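Local coordinates for protein desmoplakin (Homo sapiens, PDB 3R6N) that forms part of desmosomes, probably helping to anchor intermediate filaments at cell-cell junctions, its plakin domain being built of spectrin repeats and an SH3 domain, at residues N311-T319 and M326-I334; Y399-Y410 and I431-Y442. All blocks are in the same frame, centred on the assembly; numbering follows the deposited sequence.

Contact 1: residues N311-T319 and M326-I334; sequences NERSKWYVT and MLVPSVGLI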
loop_
_atom_site.group_PDB
_atom_site.type_symbol
_atom_site.label_atom_id
_atom_site.label_comp_id
_atom_site.label_asym_id
_atom_site.label_seq_id
_atom_site.Cartn_x
_atom_site.Cartn_y
_atom_site.Cartn_z
ATOM N N ASN A 311 -13.148 16.697 3.986
ATOM C CA ASN A 311 -12.563 18.021 3.823
ATOM C C ASN A 311 -11.282 18.131 4.627
ATOM O O ASN A 311 -10.354 18.854 4.258
ATOM C CB ASN A 311 -13.548 19.103 4.258
ATOM C CG ASN A 311 -14.770 19.168 3.371
ATOM O OD1 ASN A 311 -14.651 19.302 2.150
ATOM N ND2 ASN A 311 -15.957 19.087 3.977
ATOM N N GLU A 312 -11.248 17.393 5.732
ATOM C CA GLU A 312 -10.078 17.300 6.581
ATOM C C GLU A 312 -9.179 16.204 6.028
ATOM O O GLU A 312 -9.583 15.048 5.947
ATOM C CB GLU A 312 -10.511 16.951 8.003
ATOM C CG GLU A 312 -9.391 16.949 9.027
ATOM C CD GLU A 312 -9.080 18.333 9.552
ATOM O OE1 GLU A 312 -10.009 19.171 9.596
ATOM O OE2 GLU A 312 -7.907 18.581 9.914
ATOM N N ARG A 313 -7.959 16.567 5.648
ATOM C CA ARG A 313 -7.056 15.617 5.004
ATOM C C ARG A 313 -6.421 14.647 5.998
ATOM O O ARG A 313 -5.612 13.801 5.617
ATOM C CB ARG A 313 -5.970 16.357 4.222
ATOM C CG ARG A 313 -6.505 17.447 3.310
ATOM C CD ARG A 313 -5.390 18.078 2.490
ATOM N NE ARG A 313 -5.019 17.261 1.337
ATOM C CZ ARG A 313 -5.339 17.554 0.080
ATOM N NH1 ARG A 313 -6.031 18.653 -0.192
ATOM N NH2 ARG A 313 -4.961 16.752 -0.907
ATOM N N SER A 314 -6.797 14.771 7.267
ATOM C CA SER A 314 -6.239 13.929 8.322
ATOM C C SER A 314 -7.307 13.187 9.130
ATOM O O SER A 314 -7.036 12.128 9.694
ATOM C CB SER A 314 -5.347 14.758 9.249
ATOM O OG SER A 314 -6.011 15.932 9.676
ATOM N N LYS A 315 -8.511 13.750 9.194
ATOM C CA LYS A 315 -9.634 13.086 9.851
ATOM C C LYS A 315 -10.855 13.035 8.946
ATOM O O LYS A 315 -11.322 14.059 8.448
ATOM C CB LYS A 315 -9.995 13.770 11.175
ATOM C CG LYS A 315 -9.113 13.355 12.342
ATOM C CD LYS A 315 -9.779 13.631 13.681
ATOM C CE LYS A 315 -9.088 12.860 14.805
ATOM N NZ LYS A 315 -9.952 12.709 16.014
ATOM N N TRP A 316 -11.373 11.832 8.735
ATOM C CA TRP A 316 -12.548 11.655 7.898
ATOM C C TRP A 316 -13.763 11.299 8.728
ATOM O O TRP A 316 -13.675 10.494 9.652
ATOM C CB TRP A 316 -12.302 10.559 6.865
ATOM C CG TRP A 316 -11.285 10.936 5.848
ATOM C CD1 TRP A 316 -10.744 12.172 5.652
ATOM C CD2 TRP A 316 -10.686 10.076 4.876
ATOM N NE1 TRP A 316 -9.842 12.133 4.621
ATOM C CE2 TRP A 316 -9.787 10.857 4.127
ATOM C CE3 TRP A 316 -10.824 8.721 4.565
ATOM C CZ2 TRP A 316 -9.028 10.329 3.089
ATOM C CZ3 TRP A 316 -10.067 8.200 3.534
ATOM C CH2 TRP A 316 -9.180 9.002 2.809
ATOM N N TYR A 317 -14.900 11.901 8.407
ATOM C CA TYR A 317 -16.142 11.465 9.009
ATOM C C TYR A 317 -16.537 10.180 8.305
ATOM O O TYR A 317 -16.702 10.147 7.093
ATOM C CB TYR A 317 -17.229 12.528 8.897
ATOM C CG TYR A 317 -18.308 12.381 9.951
ATOM C CD1 TYR A 317 -17.978 12.124 11.278
ATOM C CD2 TYR A 317 -19.652 12.505 9.625
ATOM C CE1 TYR A 317 -18.952 11.988 12.247
ATOM C CE2 TYR A 317 -20.633 12.373 10.589
ATOM C CZ TYR A 317 -20.276 12.114 11.898
ATOM O OH TYR A 317 -21.254 11.980 12.855
ATOM N N VAL A 318 -16.663 9.113 9.079
ATOM C CA VAL A 318 -16.839 7.785 8.523
ATOM C C VAL A 318 -17.964 7.061 9.244
ATOM O O VAL A 318 -18.164 7.248 10.438
ATOM C CB VAL A 318 -15.527 6.976 8.648
ATOM C CG1 VAL A 318 -15.810 5.492 8.665
ATOM C CG2 VAL A 318 -14.565 7.337 7.526
ATOM N N THR A 319 -18.703 6.234 8.518
ATOM C CA THR A 319 -19.778 5.459 9.125
ATOM C C THR A 319 -19.502 3.956 9.032
ATOM O O THR A 319 -18.419 3.542 8.622
ATOM C CB THR A 319 -21.156 5.827 8.510
ATOM O OG1 THR A 319 -22.106 4.788 8.777
ATOM C CG2 THR A 319 -21.044 6.032 7.009
ATOM N N MET A 326 -18.329 8.074 12.976
ATOM C CA MET A 326 -17.151 8.363 13.785
ATOM C C MET A 326 -16.030 9.033 12.993
ATOM O O MET A 326 -15.918 8.865 11.779
ATOM C CB MET A 326 -16.645 7.099 14.485
ATOM C CG MET A 326 -16.156 5.998 13.559
ATOM S SD MET A 326 -15.611 4.544 14.484
ATOM C CE MET A 326 -17.174 3.895 15.064
ATOM N N LEU A 327 -15.217 9.811 13.700
ATOM C CA LEU A 327 -14.051 10.453 13.112
ATOM C C LEU A 327 -12.838 9.563 13.272
ATOM O O LEU A 327 -12.304 9.431 14.372
ATOM C CB LEU A 327 -13.769 11.790 13.793
ATOM C CG LEU A 327 -14.786 12.904 13.591
ATOM C CD1 LEU A 327 -14.462 14.070 14.505
ATOM C CD2 LEU A 327 -14.802 13.334 12.133
ATOM N N VAL A 328 -12.398 8.954 12.182
ATOM C CA VAL A 328 -11.193 8.142 12.236
ATOM C C VAL A 328 -10.111 8.732 11.340
ATOM O O VAL A 328 -10.399 9.223 10.254
ATOM C CB VAL A 328 -11.476 6.644 11.918
ATOM C CG1 VAL A 328 -12.858 6.473 11.322
ATOM C CG2 VAL A 328 -10.398 6.052 11.017
ATOM N N PRO A 329 -8.859 8.712 11.823
ATOM C CA PRO A 329 -7.699 9.242 11.101
ATOM C C PRO A 329 -7.552 8.636 9.707
ATOM O O PRO A 329 -7.573 7.414 9.547
ATOM C CB PRO A 329 -6.528 8.831 11.991
ATOM C CG PRO A 329 -7.115 8.780 13.356
ATOM C CD PRO A 329 -8.492 8.223 13.163
ATOM N N SER A 330 -7.406 9.507 8.713
ATOM C CA SER A 330 -7.260 9.106 7.321
ATOM C C SER A 330 -6.166 8.062 7.107
ATOM O O SER A 330 -6.346 7.129 6.329
ATOM C CB SER A 330 -7.002 10.341 6.451
ATOM O OG SER A 330 -5.945 10.128 5.528
ATOM N N VAL A 331 -5.037 8.215 7.795
ATOM C CA VAL A 331 -3.919 7.291 7.629
ATOM C C VAL A 331 -4.363 5.839 7.672
ATOM O O VAL A 331 -3.905 5.021 6.878
ATOM C CB VAL A 331 -2.876 7.445 8.740
ATOM C CG1 VAL A 331 -1.486 7.170 8.188
ATOM C CG2 VAL A 331 -2.957 8.823 9.361
ATOM N N GLY A 332 -5.243 5.526 8.621
ATOM C CA GLY A 332 -5.667 4.160 8.854
ATOM C C GLY A 332 -6.828 3.703 7.992
ATOM O O GLY A 332 -7.458 2.688 8.282
ATOM N N LEU A 333 -7.111 4.445 6.928
ATOM C CA LEU A 333 -8.184 4.077 6.010
ATOM C C LEU A 333 -7.709 4.066 4.560
ATOM O O LEU A 333 -7.134 5.041 4.076
ATOM C CB LEU A 333 -9.362 5.039 6.146
ATOM C CG LEU A 333 -10.166 5.034 7.442
ATOM C CD1 LEU A 333 -11.027 6.284 7.515
ATOM C CD2 LEU A 333 -11.013 3.776 7.548
ATOM N N ILE A 334 -7.960 2.962 3.867
ATOM C CA ILE A 334 -7.628 2.862 2.453
ATOM C C ILE A 334 -8.914 2.758 1.640
ATOM O O ILE A 334 -9.990 2.543 2.201
ATOM C CB ILE A 334 -6.717 1.647 2.177
ATOM C CG1 ILE A 334 -5.968 1.819 0.854
ATOM C CG2 ILE A 334 -7.520 0.350 2.193
ATOM C CD1 ILE A 334 -4.714 0.989 0.768
#

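Contact 2: residues Y399-Y410 and I431-Y442; sequences YMKTIADLELHY and IQSQFTDAQKHY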
loop_
_atom_site.group_PDB
_atom_site.type_symbol
_atom_site.label_atom_id
_atom_site.label_comp_id
_atom_site.label_asym_id
_atom_site.label_seq_id
_atom_site.Cartn_x
_atom_site.Cartn_y
_atom_site.Cartn_z
ATOM N N TYR A 399 0.660 -34.711 -67.006
ATOM C CA TYR A 399 -0.459 -33.820 -67.275
ATOM C C TYR A 399 -1.703 -34.224 -66.492
ATOM O O TYR A 399 -2.491 -33.370 -66.093
ATOM C CB TYR A 399 -0.758 -33.739 -68.777
ATOM C CG TYR A 399 -1.016 -35.069 -69.456
ATOM C CD1 TYR A 399 0.006 -35.745 -70.111
ATOM C CD2 TYR A 399 -2.285 -35.639 -69.455
ATOM C CE1 TYR A 399 -0.225 -36.957 -70.740
ATOM C CE2 TYR A 399 -2.525 -36.851 -70.079
ATOM C CZ TYR A 399 -1.492 -37.506 -70.720
ATOM O OH TYR A 399 -1.729 -38.711 -71.344
ATOM N N MET A 400 -1.881 -35.523 -66.272
ATOM C CA MET A 400 -3.003 -35.992 -65.467
ATOM C C MET A 400 -2.928 -35.371 -64.078
ATOM O O MET A 400 -3.937 -35.241 -63.386
ATOM C CB MET A 400 -3.012 -37.522 -65.366
ATOM C CG MET A 400 -3.854 -38.227 -66.425
ATOM S SD MET A 400 -5.605 -37.770 -66.402
ATOM C CE MET A 400 -6.008 -37.977 -64.667
ATOM N N LYS A 401 -1.720 -34.980 -63.685
ATOM C CA LYS A 401 -1.487 -34.387 -62.376
ATOM C C LYS A 401 -1.681 -32.876 -62.395
ATOM O O LYS A 401 -2.107 -32.288 -61.408
ATOM C CB LYS A 401 -0.078 -34.722 -61.884
ATOM C CG LYS A 401 0.228 -34.198 -60.494
ATOM C CD LYS A 401 1.617 -34.610 -60.039
ATOM C CE LYS A 401 1.886 -34.142 -58.621
ATOM N NZ LYS A 401 1.751 -32.667 -58.494
ATOM N N THR A 402 -1.365 -32.248 -63.520
ATOM C CA THR A 402 -1.488 -30.798 -63.628
ATOM C C THR A 402 -2.935 -30.322 -63.462
ATOM O O THR A 402 -3.173 -29.208 -62.998
ATOM C CB THR A 402 -0.887 -30.265 -64.948
ATOM O OG1 THR A 402 0.538 -30.404 -64.910
ATOM C CG2 THR A 402 -1.233 -28.795 -65.141
ATOM N N ILE A 403 -3.898 -31.160 -63.830
ATOM C CA ILE A 403 -5.297 -30.816 -63.595
ATOM C C ILE A 403 -5.661 -31.036 -62.134
ATOM O O ILE A 403 -6.455 -30.288 -61.563
ATOM C CB ILE A 403 -6.267 -31.587 -64.518
ATOM C CG1 ILE A 403 -5.958 -33.087 -64.510
ATOM C CG2 ILE A 403 -6.196 -31.039 -65.927
ATOM C CD1 ILE A 403 -6.762 -33.883 -63.495
ATOM N N ALA A 404 -5.067 -32.061 -61.531
ATOM C CA ALA A 404 -5.265 -32.326 -60.112
ATOM C C ALA A 404 -4.750 -31.144 -59.297
ATOM O O ALA A 404 -5.383 -30.723 -58.330
ATOM C CB ALA A 404 -4.559 -33.610 -59.705
ATOM N N ASP A 405 -3.598 -30.614 -59.704
ATOM C CA ASP A 405 -3.019 -29.436 -59.073
ATOM C C ASP A 405 -4.018 -28.294 -59.117
ATOM O O ASP A 405 -4.372 -27.724 -58.087
ATOM C CB ASP A 405 -1.732 -29.011 -59.787
ATOM C CG ASP A 405 -0.628 -30.052 -59.687
ATOM O OD1 ASP A 405 -0.672 -30.886 -58.756
ATOM O OD2 ASP A 405 0.289 -30.030 -60.540
ATOM N N LEU A 406 -4.471 -27.969 -60.322
ATOM C CA LEU A 406 -5.413 -26.880 -60.514
ATOM C C LEU A 406 -6.675 -27.083 -59.688
ATOM O O LEU A 406 -7.142 -26.160 -59.024
ATOM C CB LEU A 406 -5.778 -26.738 -61.990
ATOM C CG LEU A 406 -6.730 -25.579 -62.294
ATOM C CD1 LEU A 406 -6.094 -24.261 -61.881
ATOM C CD2 LEU A 406 -7.114 -25.560 -63.762
ATOM N N GLU A 407 -7.231 -28.289 -59.733
ATOM C CA GLU A 407 -8.443 -28.584 -58.982
ATOM C C GLU A 407 -8.270 -28.260 -57.502
ATOM O O GLU A 407 -9.188 -27.748 -56.859
ATOM C CB GLU A 407 -8.858 -30.045 -59.166
ATOM C CG GLU A 407 -9.535 -30.322 -60.496
ATOM C CD GLU A 407 -9.961 -31.770 -60.650
ATOM O OE1 GLU A 407 -9.247 -32.663 -60.142
ATOM O OE2 GLU A 407 -11.011 -32.013 -61.281
ATOM N N LEU A 408 -7.085 -28.549 -56.971
ATOM C CA LEU A 408 -6.797 -28.308 -55.561
ATOM C C LEU A 408 -6.432 -26.857 -55.287
ATOM O O LEU A 408 -6.827 -26.295 -54.265
ATOM C CB LEU A 408 -5.684 -29.234 -55.065
ATOM C CG LEU A 408 -6.054 -30.717 -54.995
ATOM C CD1 LEU A 408 -4.941 -31.521 -54.358
ATOM C CD2 LEU A 408 -7.354 -30.907 -54.232
ATOM N N HIS A 409 -5.676 -26.249 -56.192
ATOM C CA HIS A 409 -5.305 -24.849 -56.020
ATOM C C HIS A 409 -6.522 -23.941 -56.141
ATOM O O HIS A 409 -6.569 -22.871 -55.534
ATOM C CB HIS A 409 -4.210 -24.435 -57.004
ATOM C CG HIS A 409 -2.824 -24.766 -56.535
ATOM N ND1 HIS A 409 -2.306 -24.286 -55.354
ATOM C CD2 HIS A 409 -1.853 -25.529 -57.093
ATOM C CE1 HIS A 409 -1.073 -24.738 -55.200
ATOM N NE2 HIS A 409 -0.777 -25.494 -56.240
ATOM N N TYR A 410 -7.513 -24.374 -56.914
ATOM C CA TYR A 410 -8.730 -23.590 -57.061
ATOM C C TYR A 410 -9.651 -23.741 -55.852
ATOM O O TYR A 410 -10.394 -22.817 -55.517
ATOM C CB TYR A 410 -9.471 -23.936 -58.353
ATOM C CG TYR A 410 -10.607 -22.981 -58.639
ATOM C CD1 TYR A 410 -10.362 -21.628 -58.849
ATOM C CD2 TYR A 410 -11.921 -23.424 -58.686
ATOM C CE1 TYR A 410 -11.393 -20.746 -59.101
ATOM C CE2 TYR A 410 -12.960 -22.549 -58.940
ATOM C CZ TYR A 410 -12.689 -21.212 -59.146
ATOM O OH TYR A 410 -13.720 -20.338 -59.398
ATOM N N ILE A 431 -12.154 -15.565 -62.841
ATOM C CA ILE A 431 -11.372 -16.765 -62.574
ATOM C C ILE A 431 -12.238 -18.005 -62.750
ATOM O O ILE A 431 -11.800 -19.005 -63.319
ATOM C CB ILE A 431 -10.807 -16.744 -61.145
ATOM C CG1 ILE A 431 -10.145 -15.395 -60.867
ATOM C CG2 ILE A 431 -9.826 -17.892 -60.934
ATOM C CD1 ILE A 431 -9.894 -15.142 -59.416
ATOM N N GLN A 432 -13.470 -17.927 -62.257
ATOM C CA GLN A 432 -14.427 -19.016 -62.397
ATOM C C GLN A 432 -14.565 -19.429 -63.857
ATOM O O GLN A 432 -14.757 -20.604 -64.165
ATOM C CB GLN A 432 -15.790 -18.597 -61.842
ATOM C CG GLN A 432 -16.890 -19.634 -62.013
ATOM C CD GLN A 432 -16.802 -20.761 -60.999
ATOM O OE1 GLN A 432 -17.772 -21.059 -60.300
ATOM N NE2 GLN A 432 -15.640 -21.396 -60.919
ATOM N N SER A 433 -14.460 -18.453 -64.754
ATOM C CA SER A 433 -14.599 -18.707 -66.183
ATOM C C SER A 433 -13.303 -19.229 -66.796
ATOM O O SER A 433 -13.329 -20.089 -67.673
ATOM C CB SER A 433 -15.056 -17.444 -66.913
ATOM O OG SER A 433 -16.303 -16.996 -66.409
ATOM N N GLN A 434 -12.171 -18.707 -66.336
ATOM C CA GLN A 434 -10.878 -19.181 -66.816
ATOM C C GLN A 434 -10.680 -20.639 -66.425
ATOM O O GLN A 434 -10.167 -21.441 -67.207
ATOM C CB GLN A 434 -9.746 -18.328 -66.246
ATOM C CG GLN A 434 -9.891 -16.847 -66.528
ATOM C CD GLN A 434 -8.650 -16.061 -66.163
ATOM O OE1 GLN A 434 -7.551 -16.370 -66.627
ATOM N NE2 GLN A 434 -8.816 -15.041 -65.328
ATOM N N PHE A 435 -11.098 -20.969 -65.207
ATOM C CA PHE A 435 -10.999 -22.325 -64.679
ATOM C C PHE A 435 -11.887 -23.291 -65.454
ATOM O O PHE A 435 -11.425 -24.323 -65.941
ATOM C CB PHE A 435 -11.382 -22.336 -63.196
ATOM C CG PHE A 435 -11.502 -23.715 -62.603
ATOM C CD1 PHE A 435 -10.378 -24.401 -62.176
ATOM C CD2 PHE A 435 -12.743 -24.316 -62.462
ATOM C CE1 PHE A 435 -10.489 -25.664 -61.627
ATOM C CE2 PHE A 435 -12.858 -25.578 -61.914
ATOM C CZ PHE A 435 -11.731 -26.253 -61.496
ATOM N N THR A 436 -13.167 -22.949 -65.563
ATOM C CA THR A 436 -14.125 -23.804 -66.249
ATOM C C THR A 436 -13.737 -24.001 -67.717
ATOM O O THR A 436 -13.942 -25.077 -68.280
ATOM C CB THR A 436 -15.567 -23.257 -66.125
ATOM O OG1 THR A 436 -16.499 -24.234 -66.603
ATOM C CG2 THR A 436 -15.730 -21.968 -66.912
ATOM N N ASP A 437 -13.163 -22.965 -68.327
ATOM C CA ASP A 437 -12.667 -23.061 -69.697
ATOM C C ASP A 437 -11.544 -24.084 -69.770
ATOM O O ASP A 437 -11.652 -25.092 -70.469
ATOM C CB ASP A 437 -12.155 -21.707 -70.192
ATOM C CG ASP A 437 -13.276 -20.748 -70.551
ATOM O OD1 ASP A 437 -14.437 -21.006 -70.167
ATOM O OD2 ASP A 437 -12.992 -19.728 -71.214
ATOM N N ALA A 438 -10.467 -23.816 -69.037
ATOM C CA ALA A 438 -9.309 -24.702 -69.001
ATOM C C ALA A 438 -9.704 -26.120 -68.607
ATOM O O ALA A 438 -9.060 -27.087 -69.014
ATOM C CB ALA A 438 -8.259 -24.162 -68.046
ATOM N N GLN A 439 -10.761 -26.240 -67.812
ATOM C CA GLN A 439 -11.263 -27.550 -67.425
ATOM C C GLN A 439 -11.695 -28.348 -68.646
ATOM O O GLN A 439 -11.330 -29.512 -68.796
ATOM C CB GLN A 439 -12.429 -27.420 -66.449
ATOM C CG GLN A 439 -12.061 -27.734 -65.012
ATOM C CD GLN A 439 -13.278 -27.854 -64.118
ATOM O OE1 GLN A 439 -14.268 -27.145 -64.300
ATOM N NE2 GLN A 439 -13.214 -28.760 -63.148
ATOM N N LYS A 440 -12.468 -27.717 -69.522
ATOM C CA LYS A 440 -12.947 -28.392 -70.721
ATOM C C LYS A 440 -11.897 -28.440 -71.828
ATOM O O LYS A 440 -11.899 -29.361 -72.644
ATOM C CB LYS A 440 -14.251 -27.766 -71.221
ATOM C CG LYS A 440 -15.436 -28.039 -70.309
ATOM C CD LYS A 440 -16.759 -27.882 -71.036
ATOM C CE LYS A 440 -17.916 -28.371 -70.176
ATOM N NZ LYS A 440 -19.201 -28.375 -70.925
ATOM N N HIS A 441 -10.999 -27.460 -71.856
ATOM C CA HIS A 441 -9.905 -27.477 -72.822
ATOM C C HIS A 441 -9.049 -28.712 -72.588
ATOM O O HIS A 441 -8.361 -29.189 -73.490
ATOM C CB HIS A 441 -9.045 -26.217 -72.714
ATOM C CG HIS A 441 -7.861 -26.214 -73.634
ATOM N ND1 HIS A 441 -7.964 -25.922 -74.978
ATOM C CD2 HIS A 441 -6.552 -26.473 -73.405
ATOM C CE1 HIS A 441 -6.768 -25.997 -75.536
ATOM N NE2 HIS A 441 -5.893 -26.330 -74.604
ATOM N N TYR A 442 -9.104 -29.225 -71.363
ATOM C CA TYR A 442 -8.356 -30.418 -70.994
ATOM C C TYR A 442 -9.080 -31.682 -71.436
ATOM O O TYR A 442 -8.483 -32.554 -72.065
ATOM C CB TYR A 442 -8.109 -30.455 -69.484
ATOM C CG TYR A 442 -7.373 -31.690 -69.015
ATOM C CD1 TYR A 442 -6.003 -31.819 -69.206
ATOM C CD2 TYR A 442 -8.047 -32.726 -68.378
ATOM C CE1 TYR A 442 -5.325 -32.946 -68.777
ATOM C CE2 TYR A 442 -7.375 -33.856 -67.945
ATOM C CZ TYR A 442 -6.015 -33.961 -68.151
ATOM O OH TYR A 442 -5.342 -35.082 -67.726
#

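Contact 1: residues N311-T319 and M326-I334
With CG of Trp316 anti to the carbonyl carbon (chi1 -68°), the side chain brings the indole against Ser330 and Leu333; the same choice of first torsion in Leu333 (-67°) sends its CD1 back toward Trp316 and Val318. These groups belong to an antiparallel beta hairpin of the SH3 domain, strand 315-319 paired with strand 326-329, which then passes through a short 3-10 turn at 330-331 into strand 333-334. Ser330 CB lies over one face of the indole, 3.9 Å from the centroid of its five-membered ring, a CH-pi contact displaced toward the rim. The six-membered part slides past Leu333, whose CD1 is 3.8 Å from Trp316 CE3. That methyl also meets Val318 tip to tip, through CG2, while Val318 CB packs on Val328 CG1 from the same side of the sheet. Leu286 of strand 285-288 touches Trp316, Val318 and Leu333, so this side forms the interior of the small barrel. On the opposite face of the sheet, Tyr317 and Leu327 form a non-hydrogen-bonded pair; Leu327 CD2 comes within 3.5 Å of Tyr317 CD1.

The backbone pairs Trp316 with Val328 and Val318 with Met326 by two hydrogen bonds each. Val328 N reaches Trp316 O in the carbonyl plane, and Met326 N meets Val318 O nearly end-on. Beyond the regular strand, one further bond ties the 3-10 turn to the hairpin: Ser330 N donates to Ser314 O over 2.8 Å, approaching from above the carbonyl plane, 52° out of it.

Contact 2: residues Y399-Y410 and I431-Y442
Two aromatic rings, Tyr410 and Phe435, lie face to face between the helices, their centroids 4.3 Å apart and their planes only 14° from parallel. Tyr410 CD2 sits over the centre of the Phe435 ring, whereas Phe435 CG comes over the rim of the tyrosine, which makes the stack an offset one. The opposite face of Phe435 is covered near its rim by CG of Gln439, one turn later in the same helix, and CA of Glu407 stands at the ring's edge. Leu406 slides past Phe435, its CD2 3.8 Å from Phe435 CD1. Both rings have CG anti to the backbone N (chi1 -170° in Tyr410), reaching across from their helices to overlap. Further out, Ile431 CG2 packs against Tyr410 CE1 at 3.7 Å, with Trp373 of helix 340-384 touching Ile431 as well.

At the other end of the interface the ring of Tyr442 packs against Ile403, Met400 and Tyr399. Ile403 CG2 lies over one face of its ring, though the modelled approach is too close to be trusted in detail. Its hydroxyl points into the start of the facing segment: Tyr442 OH lies in the plane of the Tyr399 ring, at its edge, 3.6 Å from Tyr399 CD2, and Met400 comes up to the edge of the Tyr442 ring. Leu406 also touches Ile380 of helix 340-384, so a third helix backs the pair. Helices 399-417 and 425-447 run antiparallel, the short segments crossing at -160° with axes 11.5 Å apart, in keeping with the three-helix bundle of a spectrin repeat.

Contact 1 comes first along the chain and closes before contact 2 opens; their centres lie 81 Å apart, the nearest atoms about 61 Å, and they share no strand or helix. Contact 1 belongs to the SH3 domain, near the middle of the elongated molecule with its centre about 17 Å from that of the chain, while contact 2 lies toward the C-terminal end, about 70 Å out, in a spectrin-like bundle. Helix 340-384 follows the last strand of the SH3 sheet and runs on to pack against contact 2's helices. A continuous helix thus spans much of the distance between the two sites, consistent with the rigid rod described for this fragment.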